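Local coordinates for uncharacterized protein (PDB 3ESM) that is of unknown function but, as a YcnI-like domain with an immunoglobulin-like fold, may bind copper in its full-length, membrane-associated parent protein, at residues 4-14 and 128-139; 31-41 and 101-111. The protein carries 2 engineered substitutions. All blocks are in the same frame, centred on the assembly; numbering follows the deposited sequence. Where two conformers were deposited one is given.

Contact 1 of 2, residues 4-14 and 128-139. With SO4 (sulfate ion), chain C.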
loop_
_atom_site.group_PDB
_atom_site.type_symbol
_atom_site.label_atom_id
_atom_site.label_comp_id
_atom_site.label_asym_id
_atom_site.label_seq_id
_atom_site.Cartn_x
_atom_site.Cartn_y
_atom_site.Cartn_z
ATOM N N HIS A 4 -0.538 15.003 -11.353
ATOM C CA HIS A 4 -0.924 14.798 -9.979
ATOM C C HIS A 4 -2.161 13.895 -9.899
ATOM O O HIS A 4 -2.895 13.757 -10.876
ATOM C CB HIS A 4 -1.250 16.136 -9.324
ATOM C CG HIS A 4 -0.069 17.043 -9.164
ATOM N ND1 HIS A 4 -0.203 18.395 -8.907
ATOM C CD2 HIS A 4 1.264 16.801 -9.228
ATOM C CE1 HIS A 4 0.998 18.943 -8.806
ATOM N NE2 HIS A 4 1.905 17.997 -8.996
ATOM N N VAL A 5 -2.378 13.280 -8.736
ATOM C CA VAL A 5 -3.665 12.642 -8.456
ATOM C C VAL A 5 -4.694 13.737 -8.319
ATOM O O VAL A 5 -4.490 14.707 -7.582
ATOM C CB VAL A 5 -3.637 11.827 -7.153
ATOM C CG1 VAL A 5 -5.055 11.396 -6.796
ATOM C CG2 VAL A 5 -2.710 10.640 -7.321
ATOM N N THR A 6 -5.808 13.616 -9.014
ATOM C CA THR A 6 -6.827 14.641 -8.862
ATOM C C THR A 6 -8.062 14.078 -8.197
ATOM O O THR A 6 -8.272 12.867 -8.215
ATOM C CB THR A 6 -7.204 15.269 -10.197
ATOM O OG1 THR A 6 -7.751 14.273 -11.086
ATOM C CG2 THR A 6 -5.974 15.907 -10.821
ATOM N N ALA A 7 -8.851 14.973 -7.597
ATOM C CA ALA A 7 -10.120 14.607 -6.986
ATOM C C ALA A 7 -11.173 15.420 -7.707
ATOM O O ALA A 7 -10.999 16.617 -7.939
ATOM C CB ALA A 7 -10.130 14.933 -5.497
ATOM N N ASP A 8 -12.249 14.774 -8.111
ATOM C CA ASP A 8 -13.332 15.480 -8.779
ATOM C C ASP A 8 -14.666 15.081 -8.177
ATOM O O ASP A 8 -14.928 13.897 -7.951
ATOM C CB ASP A 8 -13.333 15.176 -10.277
ATOM C CG ASP A 8 -14.031 16.254 -11.089
ATOM O OD1 ASP A 8 -13.448 17.350 -11.252
ATOM O OD2 ASP A 8 -15.160 16.006 -11.562
ATOM N N ALA A 9 -15.509 16.081 -7.929
ATOM C CA ALA A 9 -16.818 15.867 -7.356
ATOM C C ALA A 9 -17.595 17.175 -7.555
ATOM O O ALA A 9 -17.637 18.022 -6.664
ATOM C CB ALA A 9 -16.695 15.537 -5.904
ATOM N N PRO A 10 -18.175 17.359 -8.753
ATOM C CA PRO A 10 -18.834 18.627 -9.109
ATOM C C PRO A 10 -19.870 19.084 -8.076
ATOM O O PRO A 10 -19.859 20.249 -7.653
ATOM C CB PRO A 10 -19.491 18.306 -10.458
ATOM C CG PRO A 10 -18.559 17.283 -11.066
ATOM C CD PRO A 10 -18.188 16.398 -9.869
ATOM N N GLY A 11 -20.742 18.180 -7.654
ATOM C CA GLY A 11 -21.688 18.514 -6.591
ATOM C C GLY A 11 -21.000 19.149 -5.383
ATOM O O GLY A 11 -21.222 20.319 -5.072
ATOM N N ALA A 12 -20.158 18.356 -4.719
ATOM C CA ALA A 12 -19.510 18.669 -3.426
ATOM C C ALA A 12 -19.900 19.917 -2.637
ATOM O O ALA A 12 -19.466 21.033 -2.945
ATOM C CB ALA A 12 -17.988 18.574 -3.525
ATOM N N ALA A 13 -20.646 19.686 -1.560
ATOM C CA ALA A 13 -21.036 20.743 -0.650
ATOM C C ALA A 13 -20.722 20.371 0.782
ATOM O O ALA A 13 -20.641 19.189 1.116
ATOM C CB ALA A 13 -22.521 21.017 -0.795
ATOM N N GLN A 14 -20.561 21.371 1.644
ATOM C CA GLN A 14 -20.376 21.133 3.079
ATOM C C GLN A 14 -21.603 20.411 3.605
ATOM O O GLN A 14 -22.730 20.787 3.257
ATOM C CB GLN A 14 -20.174 22.457 3.818
ATOM C CG GLN A 14 -18.997 23.283 3.270
ATOM C CD GLN A 14 -18.752 24.585 4.024
ATOM O OE1 GLN A 14 -19.139 24.724 5.181
ATOM N NE2 GLN A 14 -18.081 25.523 3.374
ATOM N N PRO A 128 4.402 21.944 -4.362
ATOM C CA PRO A 128 4.640 20.530 -4.042
ATOM C C PRO A 128 4.397 19.672 -5.263
ATOM O O PRO A 128 3.484 19.956 -6.026
ATOM C CB PRO A 128 3.571 20.240 -2.989
ATOM C CG PRO A 128 2.461 21.167 -3.356
ATOM C CD PRO A 128 3.166 22.447 -3.740
ATOM N N GLU A 129 5.223 18.635 -5.453
ATOM C CA GLU A 129 5.057 17.741 -6.583
ATOM C C GLU A 129 4.079 16.582 -6.267
ATOM O O GLU A 129 3.502 16.005 -7.189
ATOM C CB GLU A 129 6.407 17.167 -6.992
ATOM C CG GLU A 129 7.315 18.243 -7.566
ATOM C CD GLU A 129 8.519 17.682 -8.297
ATOM O OE1 GLU A 129 8.490 16.500 -8.716
ATOM O OE2 GLU A 129 9.505 18.433 -8.460
ATOM N N HIS A 130 3.878 16.316 -4.979
ATOM C CA HIS A 130 2.907 15.286 -4.541
ATOM C C HIS A 130 1.870 15.782 -3.521
ATOM O O HIS A 130 1.804 15.304 -2.389
ATOM C CB HIS A 130 3.655 14.082 -4.023
ATOM C CG HIS A 130 4.400 13.374 -5.103
ATOM N ND1 HIS A 130 5.739 13.584 -5.337
ATOM C CD2 HIS A 130 3.979 12.502 -6.050
ATOM C CE1 HIS A 130 6.123 12.841 -6.364
ATOM N NE2 HIS A 130 5.072 12.187 -6.822
ATOM N N PRO A 131 1.076 16.772 -3.923
ATOM C CA PRO A 131 0.089 17.344 -2.987
ATOM C C PRO A 131 -1.019 16.328 -2.743
ATOM O O PRO A 131 -1.328 15.549 -3.651
ATOM C CB PRO A 131 -0.526 18.484 -3.781
ATOM C CG PRO A 131 -0.359 18.092 -5.225
ATOM C CD PRO A 131 0.940 17.314 -5.286
ATOM N N ALA A 132 -1.593 16.332 -1.540
ATOM C CA ALA A 132 -2.851 15.597 -1.327
ATOM C C ALA A 132 -3.951 16.164 -2.202
ATOM O O ALA A 132 -4.126 17.397 -2.267
ATOM C CB ALA A 132 -3.266 15.701 0.144
ATOM N N PRO A 133 -4.728 15.290 -2.875
ATOM C CA PRO A 133 -5.881 15.745 -3.630
ATOM C C PRO A 133 -6.859 16.492 -2.712
ATOM O O PRO A 133 -7.102 16.054 -1.584
ATOM C CB PRO A 133 -6.527 14.457 -4.135
ATOM C CG PRO A 133 -5.720 13.354 -3.666
ATOM C CD PRO A 133 -4.562 13.820 -2.885
ATOM N N THR A 134 -7.416 17.588 -3.197
ATOM C CA THR A 134 -8.195 18.463 -2.319
ATOM C C THR A 134 -9.462 18.904 -3.016
ATOM O O THR A 134 -9.483 19.031 -4.260
ATOM C CB THR A 134 -7.292 19.676 -1.853
ATOM O OG1 THR A 134 -6.163 19.184 -1.112
ATOM C CG2 THR A 134 -8.072 20.635 -0.966
ATOM N N LEU A 135 -10.542 19.083 -2.250
ATOM C CA LEU A 135 -11.790 19.639 -2.793
ATOM C C LEU A 135 -12.164 20.924 -2.078
ATOM O O LEU A 135 -11.939 21.044 -0.891
ATOM C CB LEU A 135 -12.968 18.694 -2.587
ATOM C CG LEU A 135 -13.029 17.372 -3.348
ATOM C CD1 LEU A 135 -14.253 16.601 -2.842
ATOM C CD2 LEU A 135 -13.133 17.653 -4.828
ATOM N N THR A 136 -12.750 21.854 -2.829
ATOM C CA THR A 136 -13.419 23.029 -2.257
ATOM C C THR A 136 -14.862 22.693 -2.069
ATOM O O THR A 136 -15.484 22.124 -2.961
ATOM C CB THR A 136 -13.355 24.208 -3.222
ATOM O OG1 THR A 136 -12.042 24.748 -3.148
ATOM C CG2 THR A 136 -14.407 25.274 -2.851
ATOM N N LEU A 137 -15.408 23.056 -0.917
ATOM C CA LEU A 137 -16.771 22.684 -0.609
ATOM C C LEU A 137 -17.665 23.898 -0.576
ATOM O O LEU A 137 -17.383 24.848 0.155
ATOM C CB LEU A 137 -16.820 21.969 0.729
ATOM C CG LEU A 137 -15.957 20.712 0.722
ATOM C CD1 LEU A 137 -15.938 20.140 2.141
ATOM C CD2 LEU A 137 -16.462 19.692 -0.285
ATOM N N ALA A 138 -18.729 23.848 -1.371
ATOM C CA ALA A 138 -19.686 24.938 -1.433
ATOM C C ALA A 138 -20.415 25.046 -0.117
ATOM O O ALA A 138 -20.622 24.065 0.603
ATOM C CB ALA A 138 -20.672 24.730 -2.575
ATOM N N THR A 139 -20.831 26.262 0.192
ATOM C CA THR A 139 -21.442 26.530 1.470
ATOM C C THR A 139 -22.766 25.818 1.510
ATOM O O THR A 139 -23.423 25.727 0.478
ATOM C CB THR A 139 -21.670 28.037 1.616
ATOM O OG1 THR A 139 -20.398 28.703 1.565
ATOM C CG2 THR A 139 -22.365 28.346 2.924
HETATM S S SO4 C . 8.752 15.323 -4.175
HETATM O O1 SO4 C . 8.897 14.676 -5.487
HETATM O O2 SO4 C . 9.299 16.680 -4.239
HETATM O O3 SO4 C . 9.480 14.562 -3.157
HETATM O O4 SO4 C . 7.332 15.411 -3.805
HETATM O O HOH W 1 -2.451 15.607 -6.157
HETATM O O HOH W 2 -10.403 19.146 -6.881
#

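Contact 2 of 2, residues 31-41 and 101-111. Engineered in segment 31-41: M36 (natural residue Leu).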
loop_
_atom_site.group_PDB
_atom_site.type_symbol
_atom_site.label_atom_id
_atom_site.label_comp_id
_atom_site.label_asym_id
_atom_site.label_seq_id
_atom_site.Cartn_x
_atom_site.Cartn_y
_atom_site.Cartn_z
ATOM N N ALA A 31 6.955 0.536 -14.171
ATOM C CA ALA A 31 6.135 -0.094 -13.116
ATOM C C ALA A 31 4.678 0.373 -13.243
ATOM O O ALA A 31 4.412 1.461 -13.774
ATOM C CB ALA A 31 6.688 0.290 -11.774
ATOM N N ALA A 32 3.741 -0.448 -12.750
ATOM C CA ALA A 32 2.311 -0.175 -12.911
ATOM C C ALA A 32 1.697 0.115 -11.545
ATOM O O ALA A 32 2.243 -0.319 -10.537
ATOM C CB ALA A 32 1.639 -1.399 -13.511
ATOM N N THR A 33 0.603 0.860 -11.505
ATOM C CA THR A 33 -0.066 1.094 -10.229
ATOM C C THR A 33 -0.899 -0.155 -9.890
ATOM O O THR A 33 -1.780 -0.544 -10.671
ATOM C CB THR A 33 -1.015 2.285 -10.286
ATOM O OG1 THR A 33 -0.244 3.465 -10.553
ATOM C CG2 THR A 33 -1.749 2.434 -8.937
ATOM N N THR A 34 -0.652 -0.701 -8.701
ATOM C CA THR A 34 -1.344 -1.933 -8.242
ATOM C C THR A 34 -2.227 -1.775 -7.014
ATOM O O THR A 34 -3.050 -2.657 -6.712
ATOM C CB THR A 34 -0.354 -3.066 -7.965
ATOM O OG1 THR A 34 0.568 -2.653 -6.937
ATOM C CG2 THR A 34 0.392 -3.413 -9.268
ATOM N N ALA A 35 -2.122 -0.639 -6.336
ATOM C CA ALA A 35 -3.074 -0.359 -5.239
ATOM C C ALA A 35 -3.114 1.137 -4.987
ATOM O O ALA A 35 -2.160 1.871 -5.295
ATOM C CB ALA A 35 -2.654 -1.062 -3.983
ATOM N N MET A 36 -4.217 1.568 -4.418
ATOM C CA MET A 36 -4.361 2.970 -4.023
ATOM C C MET A 36 -5.070 3.000 -2.691
ATOM O O MET A 36 -6.146 2.410 -2.568
ATOM C CB MET A 36 -5.206 3.697 -5.074
ATOM C CG MET A 36 -5.544 5.141 -4.746
ATOM S SD MET A 36 -4.104 6.257 -4.926
ATOM C CE MET A 36 -3.245 5.424 -6.173
ATOM N N THR A 37 -4.513 3.730 -1.720
ATOM C CA THR A 37 -5.184 3.882 -0.440
ATOM C C THR A 37 -5.486 5.361 -0.258
ATOM O O THR A 37 -4.587 6.162 -0.423
ATOM C CB THR A 37 -4.288 3.359 0.715
ATOM O OG1 THR A 37 -4.327 1.903 0.686
ATOM C CG2 THR A 37 -4.835 3.808 2.052
ATOM N N VAL A 38 -6.715 5.723 0.075
ATOM C CA VAL A 38 -7.033 7.142 0.266
ATOM C C VAL A 38 -7.570 7.350 1.650
ATOM O O VAL A 38 -8.427 6.598 2.108
ATOM C CB VAL A 38 -8.084 7.622 -0.745
ATOM C CG1 VAL A 38 -8.473 9.080 -0.453
ATOM C CG2 VAL A 38 -7.548 7.496 -2.142
ATOM N N THR A 39 -7.091 8.409 2.311
ATOM C CA THR A 39 -7.522 8.718 3.672
ATOM C C THR A 39 -8.790 9.552 3.583
ATOM O O THR A 39 -8.816 10.558 2.863
ATOM C CB THR A 39 -6.439 9.547 4.370
ATOM O OG1 THR A 39 -5.270 8.743 4.572
ATOM C CG2 THR A 39 -6.942 10.065 5.693
ATOM N N LEU A 40 -9.859 9.123 4.282
ATOM C CA LEU A 40 -11.165 9.775 4.188
ATOM C C LEU A 40 -11.436 10.578 5.438
ATOM O O LEU A 40 -10.913 10.286 6.496
ATOM C CB LEU A 40 -12.319 8.771 4.023
ATOM C CG LEU A 40 -12.195 7.881 2.778
ATOM C CD1 LEU A 40 -13.238 6.761 2.847
ATOM C CD2 LEU A 40 -12.405 8.725 1.526
ATOM N N PRO A 41 -12.286 11.590 5.302
ATOM C CA PRO A 41 -12.432 12.499 6.418
ATOM C C PRO A 41 -13.485 11.958 7.426
ATOM O O PRO A 41 -14.487 12.629 7.769
ATOM C CB PRO A 41 -12.868 13.808 5.743
ATOM C CG PRO A 41 -13.544 13.390 4.471
ATOM C CD PRO A 41 -12.809 12.118 4.041
ATOM N N VAL A 101 -11.434 20.311 1.999
ATOM C CA VAL A 101 -11.088 18.990 2.576
ATOM C C VAL A 101 -10.031 18.295 1.714
ATOM O O VAL A 101 -10.100 18.376 0.490
ATOM C CB VAL A 101 -12.337 18.090 2.714
ATOM C CG1 VAL A 101 -13.047 17.905 1.376
ATOM C CG2 VAL A 101 -11.993 16.718 3.409
ATOM N N SER A 102 -9.058 17.645 2.345
ATOM C CA SER A 102 -8.008 16.955 1.581
ATOM C C SER A 102 -8.147 15.457 1.797
ATOM O O SER A 102 -8.676 15.024 2.822
ATOM C CB SER A 102 -6.605 17.442 1.938
ATOM O OG SER A 102 -6.510 18.826 1.500
ATOM N N PHE A 103 -7.587 14.707 0.845
ATOM C CA PHE A 103 -7.631 13.241 0.868
ATOM C C PHE A 103 -6.230 12.696 0.640
ATOM O O PHE A 103 -5.908 12.273 -0.447
ATOM C CB PHE A 103 -8.573 12.705 -0.206
ATOM C CG PHE A 103 -9.967 13.239 -0.123
ATOM C CD1 PHE A 103 -10.943 12.585 0.621
ATOM C CD2 PHE A 103 -10.312 14.394 -0.808
ATOM C CE1 PHE A 103 -12.263 13.075 0.684
ATOM C CE2 PHE A 103 -11.631 14.902 -0.759
ATOM C CZ PHE A 103 -12.606 14.241 -0.003
ATOM N N PRO A 104 -5.414 12.685 1.682
ATOM C CA PRO A 104 -4.036 12.166 1.562
ATOM C C PRO A 104 -4.117 10.750 0.956
ATOM O O PRO A 104 -5.024 9.992 1.325
ATOM C CB PRO A 104 -3.548 12.133 3.006
ATOM C CG PRO A 104 -4.331 13.233 3.689
ATOM C CD PRO A 104 -5.693 13.284 3.008
ATOM N N ALA A 105 -3.224 10.413 0.028
ATOM C CA ALA A 105 -3.322 9.098 -0.634
ATOM C C ALA A 105 -1.958 8.431 -0.702
ATOM O O ALA A 105 -0.916 9.103 -0.607
ATOM C CB ALA A 105 -3.897 9.242 -1.994
ATOM N N GLU A 106 -1.963 7.104 -0.850
ATOM C CA GLU A 106 -0.717 6.347 -0.996
ATOM C C GLU A 106 -0.869 5.398 -2.169
ATOM O O GLU A 106 -1.817 4.608 -2.195
ATOM C CB GLU A 106 -0.422 5.573 0.256
ATOM C CG GLU A 106 -0.299 6.481 1.468
ATOM C CD GLU A 106 1.056 7.178 1.512
ATOM O OE1 GLU A 106 2.033 6.649 0.937
ATOM O OE2 GLU A 106 1.126 8.249 2.160
ATOM N N GLN A 107 0.034 5.530 -3.149
ATOM C CA GLN A 107 -0.083 4.803 -4.436
ATOM C C GLN A 107 0.999 3.743 -4.515
ATOM O O GLN A 107 2.180 4.068 -4.490
ATOM C CB GLN A 107 0.110 5.808 -5.585
ATOM C CG GLN A 107 0.002 5.228 -7.000
ATOM C CD GLN A 107 0.365 6.289 -8.058
ATOM O OE1 GLN A 107 0.674 7.424 -7.693
ATOM N NE2 GLN A 107 0.304 5.933 -9.345
ATOM N N THR A 108 0.618 2.470 -4.666
ATOM C CA THR A 108 1.588 1.406 -4.714
ATOM C C THR A 108 1.868 1.016 -6.152
ATOM O O THR A 108 0.910 0.856 -6.943
ATOM C CB THR A 108 1.047 0.143 -3.980
ATOM O OG1 THR A 108 0.847 0.422 -2.575
ATOM C CG2 THR A 108 2.011 -1.009 -4.140
ATOM N N TYR A 109 3.159 0.811 -6.459
ATOM C CA TYR A 109 3.594 0.351 -7.784
ATOM C C TYR A 109 4.058 -1.080 -7.754
ATOM O O TYR A 109 4.459 -1.583 -6.702
ATOM C CB TYR A 109 4.750 1.204 -8.268
ATOM C CG TYR A 109 4.312 2.550 -8.793
ATOM C CD1 TYR A 109 4.187 2.764 -10.158
ATOM C CD2 TYR A 109 4.069 3.615 -7.930
ATOM C CE1 TYR A 109 3.837 3.980 -10.655
ATOM C CE2 TYR A 109 3.733 4.864 -8.431
ATOM C CZ TYR A 109 3.616 5.033 -9.800
ATOM O OH TYR A 109 3.265 6.254 -10.356
ATOM N N SER A 110 3.988 -1.729 -8.917
ATOM C CA SER A 110 4.359 -3.126 -9.034
ATOM C C SER A 110 5.785 -3.448 -8.618
ATOM O O SER A 110 6.095 -4.617 -8.312
ATOM C CB SER A 110 4.155 -3.555 -10.468
ATOM O OG SER A 110 4.881 -2.713 -11.345
ATOM N N ASP A 111 6.667 -2.457 -8.670
ATOM C CA ASP A 111 8.081 -2.679 -8.279
ATOM C C ASP A 111 8.337 -2.529 -6.778
ATOM O O ASP A 111 9.505 -2.559 -6.315
ATOM C CB ASP A 111 9.021 -1.746 -9.063
ATOM C CG ASP A 111 8.777 -0.285 -8.774
ATOM O OD1 ASP A 111 7.976 0.034 -7.864
ATOM O OD2 ASP A 111 9.381 0.567 -9.499
HETATM O O HOH W 3 2.804 -3.806 -5.965
HETATM O O HOH W 4 -9.455 12.929 4.336
HETATM O O HOH W 5 -3.464 7.713 2.594
#

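Contact 1 of 2, residues 4-14 and 128-139
A138 O takes the N-H of Q14 at 2.9 Å in an almost straight bond (178°), a short direct link between 4-14 and 128-139. A weak bond from A138 N to A12 O completes the single bridge between A13 and A138. The Q14 side chain crosses L137 obliquely: with CG anti to the carbonyl carbon (chi1 -56°), CG rests 3.6 Å from L137 CB and the extended chain carries NE2 to L137 O, a weak bond. Further along, strands 6-8 and 134-136 run in the same general sense but their axes come no closer than 6.8 Å, too far to pair directly, and water spans the gap. One water donates to V5 O and P131 O, a second to A7 O and T134 O, so each joins one carbonyl from each segment. Between and beside the waters the packing is apolar: V5 CG1 meets P133 CG at 3.8 Å, A7 CB lies against P133 CB and L135 CD2, and A12 CB touches L137 CD2 at 3.8 Å. At the far end P131 CD sits over the centre of the H4 ring, 3.8 Å from its centroid and 4° off the normal, a CH-pi contact. H130 turns away and gives ND1-H to sulfate O4 at 2.9 Å; Q119 NE2 also bonds this ion, which probably comes from the crystallisation liquor. The contact joins edge strand 6-8, which pairs with strand 18-25 in one sheet of the immunoglobulin-like sandwich, to strand 134-136, which pairs with strand 100-109 in the other.

Contact 2 of 2, residues 31-41 and 101-111
Strands 33-41 and 105-109 run antiparallel, their axes 4.6 Å apart at closest, with a classic beta bulge where T34 and A35 both face T108. Strand 33-43 lies between strands 66-73 and 100-109 in one sheet of the immunoglobulin-like fold. T108 O receives a bond from T34 N and a weak one from A35 N, while T108 N returns one to A35 O; T37 and E106 form an antiparallel hydrogen-bonded pair. On the face bearing T33, M36 and V38, Q107 reaches across T33 at about a right angle. Its chain is fully extended (chi1 -179°), which carries NE2 to T33 OG1 at 2.8 Å with the oxygen only 2° out of the amide plane. P25 O takes another bond from NE2, W117 NE1 bonds OE1, and T26 bonds T33 OG1, so both ends of the buried amide are held. The engineered M36 bends at chi2 and chi3, bringing CE across the Q107 chain to within 3.4 Å of its CG. T33 OG1 also lies above the Y109 ring, offset toward its rim. Beyond the bulge, S110 OG accepts A32 N at 2.9 Å and S110 N donates to A32 O; A31 CB packs against S110 OG and D111 OD2, which is salt-bridged to R113. At the other end V38 CG1 meets F103 CB at 3.6 Å, and P41 CD approaches F103 CE1 at 3.5 Å. Water joins T39 O to S102 O where the direct pairing stops. S110 and T34 also lie against D59 of the second subunit, whose S68 bonds S110 O. The buried polar ends of T33 and Q107 thus find partners within the protein, and the several bonds on the Q107 amide probably fix its rotation and orient its oxygen toward W117.

Contact 2 lies nearer the centre of the chain, with most of its touching residues buried and extended antiparallel pairing, interrupted by a bulge; contact 1 is more peripheral, relying on one bridge, two waters, and alanine, proline and leucine packing. Contact 2 works within a single sheet, whereas contact 1 brings together a strand from each sheet. They meet at strand 100-109, the neighbour of strand 134-136: P133 O and F103 N probably form a hydrogen bond, as do T134 OG1 and S102 OG, and L137 packs on V101. Along the chain 31-41 and 101-111 are nested between 4-14 and 128-139. Contact 2 alone reaches the second subunit, while contact 1 carries the sulfate.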